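Local coordinates for glucuronan lyase A (Trichoderma reesei, PDB 2ZZJ), which probably cleaves beta-1,4-linked glucuronan as a polysaccharide lyase, and binds a calcium ion on its beta-jelly-roll fold, at residues E19-V27 with A37-T45; A99-T110 with R122-C133. All coordinates share one frame; numbering follows the deposited sequence.

Interaction 1. Residues E19-V27 with A37-T45; sequences ENQGTVSEV and ALKMTQTYT
Thr23 to Val27 pair with Ala37 to Thr41 in antiparallel register: strand segments 23-27 and 37-43 run at 148° to each other, their axes 4.6 Å apart at closest approach. Thr23-Thr41, Ser25-Lys39 and Val27-Ala37 are hydrogen-bonded pairs, each closed by two backbone bonds, and the non-hydrogen-bonded pairs Val24-Met40 and Glu26-Leu38 alternate with them. On the face of Val24, the valine and Met40 lie alongside each other, CG2 of Val24 4.0 Å from CG of Met40; the bend of Met40 at chi2 (57°) brings its SD beside CG1 of Val24. Val56 of strand 53-63 packs against both. The other face is largely polar. There Thr23 OG1 and Thr41 OG1 share a hydrogen bond of 2.6 Å, and a water joins Thr23 OG1, Ser25 OG and Lys39 O. Before strand 23-27 begins, Glu19 O accepts from Gln42 NE2 (3.0 Å), lying in the amide plane of Gln42, and from Gly22 N across a type II' turn. Thr45 OG1 meets an in-plane lone pair of Asn20 OD1 at 3.0 Å. This implies a two-sided hairpin, apolar at Val24 and Met40, water-bridged at the opposite hydroxyls, its strand 37-43 tied through Glu19 O to the turn entering 23-27.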
loop_
_atom_site.group_PDB
_atom_site.type_symbol
_atom_site.label_atom_id
_atom_site.label_comp_id
_atom_site.label_asym_id
_atom_site.label_seq_id
_atom_site.Cartn_x
_atom_site.Cartn_y
_atom_site.Cartn_z
ATOM N N GLU A 19 12.058 -9.255 3.738
ATOM C CA GLU A 19 11.774 -10.561 4.317
ATOM C C GLU A 19 12.280 -11.702 3.415
ATOM O O GLU A 19 12.134 -11.667 2.172
ATOM C CB GLU A 19 10.271 -10.649 4.556
ATOM C CG GLU A 19 9.826 -11.385 5.753
ATOM C CD GLU A 19 8.363 -11.115 6.106
ATOM O OE1 GLU A 19 7.933 -11.505 7.229
ATOM O OE2 GLU A 19 7.636 -10.527 5.281
ATOM N N ASN A 20 12.887 -12.724 4.029
ATOM C CA ASN A 20 13.314 -13.922 3.281
ATOM C C ASN A 20 14.355 -13.573 2.211
ATOM O O ASN A 20 15.394 -13.028 2.528
ATOM C CB ASN A 20 12.080 -14.664 2.715
ATOM C CG ASN A 20 12.401 -16.051 2.157
ATOM O OD1 ASN A 20 11.635 -16.585 1.347
ATOM N ND2 ASN A 20 13.521 -16.627 2.567
ATOM N N GLN A 21 14.083 -13.859 0.942
ATOM C CA GLN A 21 15.008 -13.490 -0.122
ATOM C C GLN A 21 14.708 -12.123 -0.773
ATOM O O GLN A 21 15.303 -11.773 -1.786
ATOM C CB GLN A 21 15.064 -14.578 -1.198
ATOM C CG GLN A 21 15.813 -15.851 -0.732
ATOM C CD GLN A 21 16.002 -16.911 -1.830
ATOM O OE1 GLN A 21 16.090 -16.606 -3.026
ATOM N NE2 GLN A 21 16.082 -18.177 -1.409
ATOM N N GLY A 22 13.800 -11.361 -0.172
ATOM C CA GLY A 22 13.428 -10.039 -0.731
ATOM C C GLY A 22 14.583 -9.050 -0.786
ATOM O O GLY A 22 15.532 -9.135 0.015
ATOM N N THR A 23 14.521 -8.114 -1.731
ATOM C CA THR A 23 15.483 -7.011 -1.810
ATOM C C THR A 23 14.734 -5.684 -1.871
ATOM O O THR A 23 13.568 -5.649 -2.273
ATOM C CB THR A 23 16.455 -7.133 -3.020
ATOM O OG1 THR A 23 15.749 -7.037 -4.268
ATOM C CG2 THR A 23 17.236 -8.478 -2.970
ATOM N N VAL A 24 15.396 -4.617 -1.439
ATOM C CA VAL A 24 14.943 -3.232 -1.627
ATOM C C VAL A 24 16.224 -2.469 -1.891
ATOM O O VAL A 24 17.130 -2.429 -1.024
ATOM C CB VAL A 24 14.266 -2.637 -0.365
ATOM C CG1 VAL A 24 13.931 -1.142 -0.562
ATOM C CG2 VAL A 24 12.977 -3.410 0.027
ATOM N N SER A 25 16.336 -1.874 -3.062
ATOM C CA SER A 25 17.566 -1.169 -3.401
ATOM C C SER A 25 17.293 0.098 -4.186
ATOM O O SER A 25 16.200 0.253 -4.750
ATOM C CB SER A 25 18.474 -2.101 -4.210
ATOM O OG SER A 25 17.835 -2.464 -5.412
ATOM N N GLU A 26 18.280 0.997 -4.238
ATOM C CA GLU A 26 18.195 2.177 -5.110
ATOM C C GLU A 26 18.745 1.869 -6.475
ATOM O O GLU A 26 19.787 1.200 -6.591
ATOM C CB GLU A 26 18.997 3.352 -4.523
ATOM C CG GLU A 26 18.628 3.678 -3.155
ATOM C CD GLU A 26 19.435 4.820 -2.591
ATOM O OE1 GLU A 26 20.550 5.089 -3.110
ATOM O OE2 GLU A 26 18.968 5.432 -1.619
ATOM N N VAL A 27 18.044 2.332 -7.517
ATOM C CA VAL A 27 18.472 2.133 -8.893
ATOM C C VAL A 27 18.426 3.473 -9.616
ATOM O O VAL A 27 17.745 4.395 -9.162
ATOM C CB VAL A 27 17.570 1.086 -9.622
ATOM C CG1 VAL A 27 17.602 -0.256 -8.880
ATOM C CG2 VAL A 27 16.093 1.605 -9.775
ATOM N N ALA A 37 15.328 5.760 -8.153
ATOM C CA ALA A 37 14.048 5.181 -7.695
ATOM C C ALA A 37 14.352 3.973 -6.811
ATOM O O ALA A 37 15.516 3.580 -6.689
ATOM C CB ALA A 37 13.199 4.802 -8.877
ATOM N N LEU A 38 13.320 3.355 -6.237
ATOM C CA LEU A 38 13.506 2.166 -5.424
ATOM C C LEU A 38 13.003 0.966 -6.161
ATOM O O LEU A 38 11.957 1.049 -6.794
ATOM C CB LEU A 38 12.758 2.290 -4.102
ATOM C CG LEU A 38 13.282 3.394 -3.179
ATOM C CD1 LEU A 38 12.397 3.539 -1.930
ATOM C CD2 LEU A 38 14.745 3.128 -2.760
ATOM N N LYS A 39 13.756 -0.134 -6.096
ATOM C CA LYS A 39 13.335 -1.409 -6.687
ATOM C C LYS A 39 13.068 -2.399 -5.560
ATOM O O LYS A 39 13.937 -2.623 -4.710
ATOM C CB LYS A 39 14.418 -1.961 -7.618
ATOM C CG LYS A 39 14.021 -3.282 -8.277
ATOM C CD LYS A 39 15.079 -3.776 -9.261
ATOM C CE LYS A 39 16.389 -4.088 -8.534
ATOM N NZ LYS A 39 17.227 -4.962 -9.451
ATOM N N MET A 40 11.864 -2.974 -5.525
ATOM C CA MET A 40 11.509 -3.991 -4.538
ATOM C C MET A 40 11.377 -5.319 -5.273
ATOM O O MET A 40 10.729 -5.378 -6.327
ATOM C CB MET A 40 10.160 -3.688 -3.864
ATOM C CG MET A 40 10.205 -2.632 -2.743
ATOM S SD MET A 40 10.874 -1.087 -3.303
ATOM C CE MET A 40 10.210 -0.020 -2.018
ATOM N N THR A 41 11.989 -6.367 -4.736
ATOM C CA THR A 41 11.814 -7.726 -5.312
ATOM C C THR A 41 11.432 -8.736 -4.245
ATOM O O THR A 41 11.760 -8.565 -3.035
ATOM C CB THR A 41 13.060 -8.216 -6.113
ATOM O OG1 THR A 41 14.052 -8.747 -5.216
ATOM C CG2 THR A 41 13.641 -7.090 -6.946
ATOM N N GLN A 42 10.709 -9.769 -4.668
ATOM C CA GLN A 42 10.428 -10.912 -3.803
ATOM C C GLN A 42 10.572 -12.210 -4.597
ATOM O O GLN A 42 10.354 -12.231 -5.812
ATOM C CB GLN A 42 9.033 -10.839 -3.177
ATOM C CG GLN A 42 9.001 -10.088 -1.826
ATOM C CD GLN A 42 9.763 -10.895 -0.754
ATOM O OE1 GLN A 42 9.965 -12.108 -0.919
ATOM N NE2 GLN A 42 10.192 -10.229 0.326
ATOM N N THR A 43 10.961 -13.283 -3.915
ATOM C CA THR A 43 11.255 -14.553 -4.590
ATOM C C THR A 43 10.540 -15.658 -3.852
ATOM O O THR A 43 10.708 -15.818 -2.630
ATOM C CB THR A 43 12.786 -14.855 -4.620
ATOM O OG1 THR A 43 13.482 -13.824 -5.325
ATOM C CG2 THR A 43 13.077 -16.213 -5.305
ATOM N N TYR A 44 9.720 -16.410 -4.571
ATOM C CA TYR A 44 8.960 -17.489 -3.952
ATOM C C TYR A 44 9.960 -18.604 -3.617
ATOM O O TYR A 44 10.857 -18.865 -4.414
ATOM C CB TYR A 44 7.882 -18.034 -4.912
ATOM C CG TYR A 44 6.984 -19.072 -4.255
ATOM C CD1 TYR A 44 6.106 -18.721 -3.228
ATOM C CD2 TYR A 44 7.039 -20.425 -4.646
ATOM C CE1 TYR A 44 5.293 -19.683 -2.608
ATOM C CE2 TYR A 44 6.235 -21.391 -4.030
ATOM C CZ TYR A 44 5.380 -21.028 -3.018
ATOM O OH TYR A 44 4.579 -21.978 -2.410
ATOM N N THR A 45 9.799 -19.226 -2.446
ATOM C CA THR A 45 10.720 -20.302 -1.983
ATOM C C THR A 45 9.854 -21.425 -1.402
ATOM O O THR A 45 9.346 -21.324 -0.281
ATOM C CB THR A 45 11.746 -19.805 -0.916
ATOM O OG1 THR A 45 11.030 -19.290 0.210
ATOM C CG2 THR A 45 12.660 -18.708 -1.457
HETATM O O HOH W 1 13.686 -11.275 -4.086
HETATM O O HOH W 2 11.623 -14.156 -0.691
HETATM O O HOH W 3 15.839 -4.514 -5.118
HETATM O O HOH W 4 19.479 -3.607 -7.561
#

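Interaction 2. Residues A99-T110 with R122-C133; sequences AGCGGDDWMPST and RYVNGHYRQPNC
Met107 to Thr110 and Arg122 to Val124 belong to strands that splay apart: the axes of the segments 106-109 and 122-126 come no nearer than 6.9 Å, at 122°, and side chains do the bridging. Arg122 lays the edge of its guanidinium against the opposing backbone. Its NE donates to Ser109 O over 2.9 Å, in the guanidinium plane and almost in line with the carbonyl bond, while NH1 adds weak bonds to Ser109 O and Pro108 O. In the reverse direction Thr110 OG1 donates to an in-plane lone pair of Arg122 O (2.8 Å), and a water passes from Val124 N to that same hydroxyl. Farther out, Met107 CE and Val124 CG1 meet tip to tip at 4.2 Å. This is the open end of the beta hairpin formed by strands 106-115 and 118-126 of the jelly roll, where the pairing gives way to two long loops. Tyr128 fills the gap between them. Its chi1 sets CG opposite the backbone N and sends the ring across to the 99-110 loop, where Cys101 CB sits over one face, 3.6 Å from the centroid and 8° off the normal, a CH-pi contact. From the other side of the ring Met107 SD approaches obliquely, 3.5 Å from CD2 of Tyr128, and a water links the phenol OH to Asp104 O. A leucine in place of Tyr128 would probably leave Cys101 CB and Met107 SD without their aromatic partner and that water without its phenol. The neighbouring disulfide, Cys101 SG to Cys133 SG at 2.1 Å with a chi3 of -86°, ties the loops covalently. Gln130 N donates to Ala99 O (2.9 Å), and the Gln130 side chain, bent at chi2, brings NE2 to Gly100 O from above the carbonyl plane.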
loop_
_atom_site.group_PDB
_atom_site.type_symbol
_atom_site.label_atom_id
_atom_site.label_comp_id
_atom_site.label_asym_id
_atom_site.label_seq_id
_atom_site.Cartn_x
_atom_site.Cartn_y
_atom_site.Cartn_z
ATOM N N ALA A 99 -5.100 -5.542 21.723
ATOM C CA ALA A 99 -6.444 -5.490 21.109
ATOM C C ALA A 99 -7.131 -6.853 21.246
ATOM O O ALA A 99 -8.347 -6.948 21.521
ATOM C CB ALA A 99 -6.375 -5.066 19.623
ATOM N N GLY A 100 -6.343 -7.901 21.030
ATOM C CA GLY A 100 -6.757 -9.259 21.337
ATOM C C GLY A 100 -7.625 -9.927 20.293
ATOM O O GLY A 100 -8.199 -11.000 20.562
ATOM N N CYS A 101 -7.747 -9.283 19.123
ATOM C CA CYS A 101 -8.454 -9.842 17.979
ATOM C C CYS A 101 -7.496 -10.474 16.969
ATOM O O CYS A 101 -6.396 -9.973 16.743
ATOM C CB CYS A 101 -9.286 -8.768 17.298
ATOM S SG CYS A 101 -10.480 -8.012 18.427
ATOM N N GLY A 102 -7.920 -11.588 16.374
ATOM C CA GLY A 102 -7.093 -12.319 15.400
ATOM C C GLY A 102 -5.776 -12.849 15.942
ATOM O O GLY A 102 -5.535 -12.847 17.154
ATOM N N GLY A 103 -4.913 -13.295 15.033
ATOM C CA GLY A 103 -3.697 -14.029 15.385
ATOM C C GLY A 103 -2.527 -13.232 15.926
ATOM O O GLY A 103 -1.614 -13.805 16.524
ATOM N N ASP A 104 -2.517 -11.922 15.678
ATOM C CA ASP A 104 -1.597 -11.005 16.373
ATOM C C ASP A 104 -2.249 -9.634 16.459
ATOM O O ASP A 104 -3.447 -9.498 16.174
ATOM C CB ASP A 104 -0.212 -10.949 15.723
ATOM C CG ASP A 104 -0.234 -10.327 14.332
ATOM O OD1 ASP A 104 -1.187 -9.581 14.004
ATOM O OD2 ASP A 104 0.728 -10.579 13.574
ATOM N N ASP A 105 -1.494 -8.619 16.865
ATOM C CA ASP A 105 -2.137 -7.331 17.104
ATOM C C ASP A 105 -1.879 -6.309 16.005
ATOM O O ASP A 105 -2.337 -5.168 16.115
ATOM C CB ASP A 105 -1.799 -6.758 18.493
ATOM C CG ASP A 105 -2.604 -7.417 19.633
ATOM O OD1 ASP A 105 -1.978 -7.658 20.689
ATOM O OD2 ASP A 105 -3.835 -7.667 19.496
ATOM N N TRP A 106 -1.178 -6.734 14.956
ATOM C CA TRP A 106 -0.990 -5.891 13.765
ATOM C C TRP A 106 -2.246 -5.958 12.941
ATOM O O TRP A 106 -2.716 -7.058 12.635
ATOM C CB TRP A 106 0.165 -6.398 12.928
ATOM C CG TRP A 106 1.471 -6.145 13.528
ATOM C CD1 TRP A 106 2.159 -6.971 14.376
ATOM C CD2 TRP A 106 2.283 -4.978 13.356
ATOM N NE1 TRP A 106 3.353 -6.387 14.745
ATOM C CE2 TRP A 106 3.457 -5.167 14.127
ATOM C CE3 TRP A 106 2.131 -3.780 12.633
ATOM C CZ2 TRP A 106 4.479 -4.210 14.185
ATOM C CZ3 TRP A 106 3.145 -2.839 12.685
ATOM C CH2 TRP A 106 4.307 -3.057 13.459
ATOM N N MET A 107 -2.808 -4.802 12.601
ATOM C CA MET A 107 -3.981 -4.763 11.754
ATOM C C MET A 107 -3.742 -3.828 10.583
ATOM O O MET A 107 -3.639 -2.610 10.780
ATOM C CB MET A 107 -5.214 -4.283 12.507
ATOM C CG MET A 107 -6.490 -4.626 11.827
ATOM S SD MET A 107 -7.821 -3.511 12.159
ATOM C CE MET A 107 -7.427 -2.104 11.095
ATOM N N PRO A 108 -3.646 -4.388 9.367
ATOM C CA PRO A 108 -3.686 -3.467 8.215
ATOM C C PRO A 108 -5.075 -2.910 8.038
ATOM O O PRO A 108 -6.078 -3.634 8.208
ATOM C CB PRO A 108 -3.325 -4.362 7.013
ATOM C CG PRO A 108 -3.645 -5.804 7.456
ATOM C CD PRO A 108 -3.477 -5.808 8.984
ATOM N N SER A 109 -5.167 -1.636 7.683
ATOM C CA SER A 109 -6.458 -1.081 7.325
ATOM C C SER A 109 -6.597 -1.001 5.809
ATOM O O SER A 109 -6.930 -1.998 5.129
ATOM C CB SER A 109 -6.696 0.281 8.002
ATOM O OG SER A 109 -5.665 1.229 7.740
ATOM N N THR A 110 -6.366 0.187 5.269
ATOM C CA THR A 110 -6.447 0.342 3.830
ATOM C C THR A 110 -5.221 -0.329 3.201
ATOM O O THR A 110 -4.095 -0.205 3.706
ATOM C CB THR A 110 -6.608 1.821 3.410
ATOM O OG1 THR A 110 -7.999 2.209 3.540
ATOM C CG2 THR A 110 -6.187 2.059 1.975
ATOM N N ARG A 122 -9.150 -1.153 -0.439
ATOM C CA ARG A 122 -10.171 -1.435 0.570
ATOM C C ARG A 122 -10.019 -0.453 1.689
ATOM O O ARG A 122 -9.006 0.228 1.771
ATOM C CB ARG A 122 -9.952 -2.834 1.138
ATOM C CG ARG A 122 -8.727 -2.950 1.976
ATOM C CD ARG A 122 -8.465 -4.368 2.446
ATOM N NE ARG A 122 -7.841 -4.337 3.755
ATOM C CZ ARG A 122 -7.696 -5.396 4.548
ATOM N NH1 ARG A 122 -7.112 -5.270 5.727
ATOM N NH2 ARG A 122 -8.141 -6.597 4.163
ATOM N N TYR A 123 -11.035 -0.355 2.545
ATOM C CA TYR A 123 -10.865 0.265 3.837
ATOM C C TYR A 123 -11.552 -0.649 4.845
ATOM O O TYR A 123 -12.347 -1.529 4.456
ATOM C CB TYR A 123 -11.448 1.680 3.877
ATOM C CG TYR A 123 -12.891 1.812 3.404
ATOM C CD1 TYR A 123 -13.974 1.694 4.301
ATOM C CD2 TYR A 123 -13.178 2.061 2.083
ATOM C CE1 TYR A 123 -15.317 1.821 3.857
ATOM C CE2 TYR A 123 -14.501 2.188 1.627
ATOM C CZ TYR A 123 -15.576 2.065 2.528
ATOM O OH TYR A 123 -16.892 2.196 2.044
ATOM N N VAL A 124 -11.226 -0.436 6.116
ATOM C CA VAL A 124 -11.728 -1.235 7.229
ATOM C C VAL A 124 -12.419 -0.319 8.224
ATOM O O VAL A 124 -11.930 0.769 8.524
ATOM C CB VAL A 124 -10.559 -2.002 7.902
ATOM C CG1 VAL A 124 -11.023 -2.828 9.066
ATOM C CG2 VAL A 124 -9.906 -2.931 6.882
ATOM N N ASN A 125 -13.570 -0.749 8.740
ATOM C CA ASN A 125 -14.204 -0.016 9.831
ATOM C C ASN A 125 -14.824 -1.004 10.820
ATOM O O ASN A 125 -14.942 -2.203 10.539
ATOM C CB ASN A 125 -15.243 0.987 9.305
ATOM C CG ASN A 125 -16.320 0.322 8.490
ATOM O OD1 ASN A 125 -16.806 -0.752 8.854
ATOM N ND2 ASN A 125 -16.721 0.951 7.386
ATOM N N GLY A 126 -15.220 -0.484 11.972
ATOM C CA GLY A 126 -15.619 -1.328 13.077
ATOM C C GLY A 126 -14.710 -1.045 14.249
ATOM O O GLY A 126 -14.175 0.049 14.367
ATOM N N HIS A 127 -14.551 -2.044 15.111
ATOM C CA HIS A 127 -13.956 -1.900 16.458
ATOM C C HIS A 127 -12.717 -2.809 16.642
ATOM O O HIS A 127 -11.704 -2.395 17.211
ATOM C CB HIS A 127 -15.008 -2.182 17.568
ATOM C CG HIS A 127 -14.500 -1.929 18.958
ATOM N ND1 HIS A 127 -14.144 -0.675 19.410
ATOM C CD2 HIS A 127 -14.273 -2.776 19.993
ATOM C CE1 HIS A 127 -13.728 -0.755 20.661
ATOM N NE2 HIS A 127 -13.784 -2.021 21.034
ATOM N N TYR A 128 -12.800 -4.040 16.162
ATOM C CA TYR A 128 -11.664 -4.975 16.219
ATOM C C TYR A 128 -10.867 -4.892 17.523
ATOM O O TYR A 128 -9.627 -4.851 17.523
ATOM C CB TYR A 128 -10.726 -4.744 15.030
ATOM C CG TYR A 128 -9.894 -5.944 14.613
ATOM C CD1 TYR A 128 -10.502 -7.112 14.151
ATOM C CD2 TYR A 128 -8.494 -5.903 14.640
ATOM C CE1 TYR A 128 -9.737 -8.215 13.733
ATOM C CE2 TYR A 128 -7.724 -6.996 14.213
ATOM C CZ TYR A 128 -8.361 -8.150 13.767
ATOM O OH TYR A 128 -7.622 -9.240 13.342
ATOM N N ARG A 129 -11.579 -4.862 18.648
ATOM C CA ARG A 129 -10.907 -4.860 19.948
ATOM C C ARG A 129 -11.796 -5.605 20.926
ATOM O O ARG A 129 -13.020 -5.361 20.963
ATOM C CB ARG A 129 -10.694 -3.431 20.453
ATOM C CG ARG A 129 -9.941 -3.342 21.761
ATOM C CD ARG A 129 -9.713 -1.908 22.177
ATOM N NE ARG A 129 -8.869 -1.189 21.225
ATOM C CZ ARG A 129 -7.545 -1.275 21.188
ATOM N NH1 ARG A 129 -6.883 -2.053 22.041
ATOM N NH2 ARG A 129 -6.876 -0.577 20.284
ATOM N N GLN A 130 -11.192 -6.517 21.692
ATOM C CA GLN A 130 -11.910 -7.221 22.776
ATOM C C GLN A 130 -12.552 -6.212 23.736
ATOM O O GLN A 130 -11.913 -5.221 24.108
ATOM C CB GLN A 130 -10.969 -8.153 23.548
ATOM C CG GLN A 130 -10.421 -9.333 22.724
ATOM C CD GLN A 130 -11.486 -10.360 22.347
ATOM O OE1 GLN A 130 -12.664 -10.241 22.715
ATOM N NE2 GLN A 130 -11.073 -11.380 21.612
ATOM N N PRO A 131 -13.810 -6.469 24.162
ATOM C CA PRO A 131 -14.624 -7.684 23.986
ATOM C C PRO A 131 -15.569 -7.690 22.764
ATOM O O PRO A 131 -16.627 -8.358 22.802
ATOM C CB PRO A 131 -15.452 -7.709 25.280
ATOM C CG PRO A 131 -15.681 -6.212 25.613
ATOM C CD PRO A 131 -14.547 -5.431 24.916
ATOM N N ASN A 132 -15.199 -6.970 21.695
ATOM C CA ASN A 132 -15.965 -6.961 20.436
ATOM C C ASN A 132 -15.044 -6.829 19.213
ATOM O O ASN A 132 -14.655 -5.710 18.838
ATOM C CB ASN A 132 -17.008 -5.828 20.445
ATOM C CG ASN A 132 -17.785 -5.727 19.143
ATOM O OD1 ASN A 132 -17.997 -6.725 18.440
ATOM N ND2 ASN A 132 -18.225 -4.508 18.812
ATOM N N CYS A 133 -14.704 -7.962 18.599
ATOM C CA CYS A 133 -13.796 -7.981 17.435
ATOM C C CYS A 133 -14.483 -7.722 16.114
ATOM O O CYS A 133 -13.873 -7.870 15.060
ATOM C CB CYS A 133 -13.031 -9.296 17.350
ATOM S SG CYS A 133 -11.885 -9.493 18.702
HETATM O O HOH W 5 -5.094 -9.196 13.914
HETATM O O HOH W 6 -9.151 1.683 6.151
#

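In the fold
Interactions 1 and 2 lie in different sheets of the jelly roll, with centres about 28 Å apart, so they share no element. Both sit toward the periphery, about 16 and 18 Å from the chain centre: each has buried residues, Val24 and Met40 in one, Met107 and Val124 in the other, and interaction 2 adds exposed loop residues such as Gly100 and Gln130. Interaction 1 is the paired body of its hairpin, built mainly on repeated backbone bonds, whereas interaction 2 lies where its strands part and relies mainly on side-chain bonds, a tyrosine ring and a disulfide. The side chain of Ala37 lies about 5 Å from the calcium ion held by Asp7, Lys33, Ser36 and Asp222; the 99-133 region is remote from that metal.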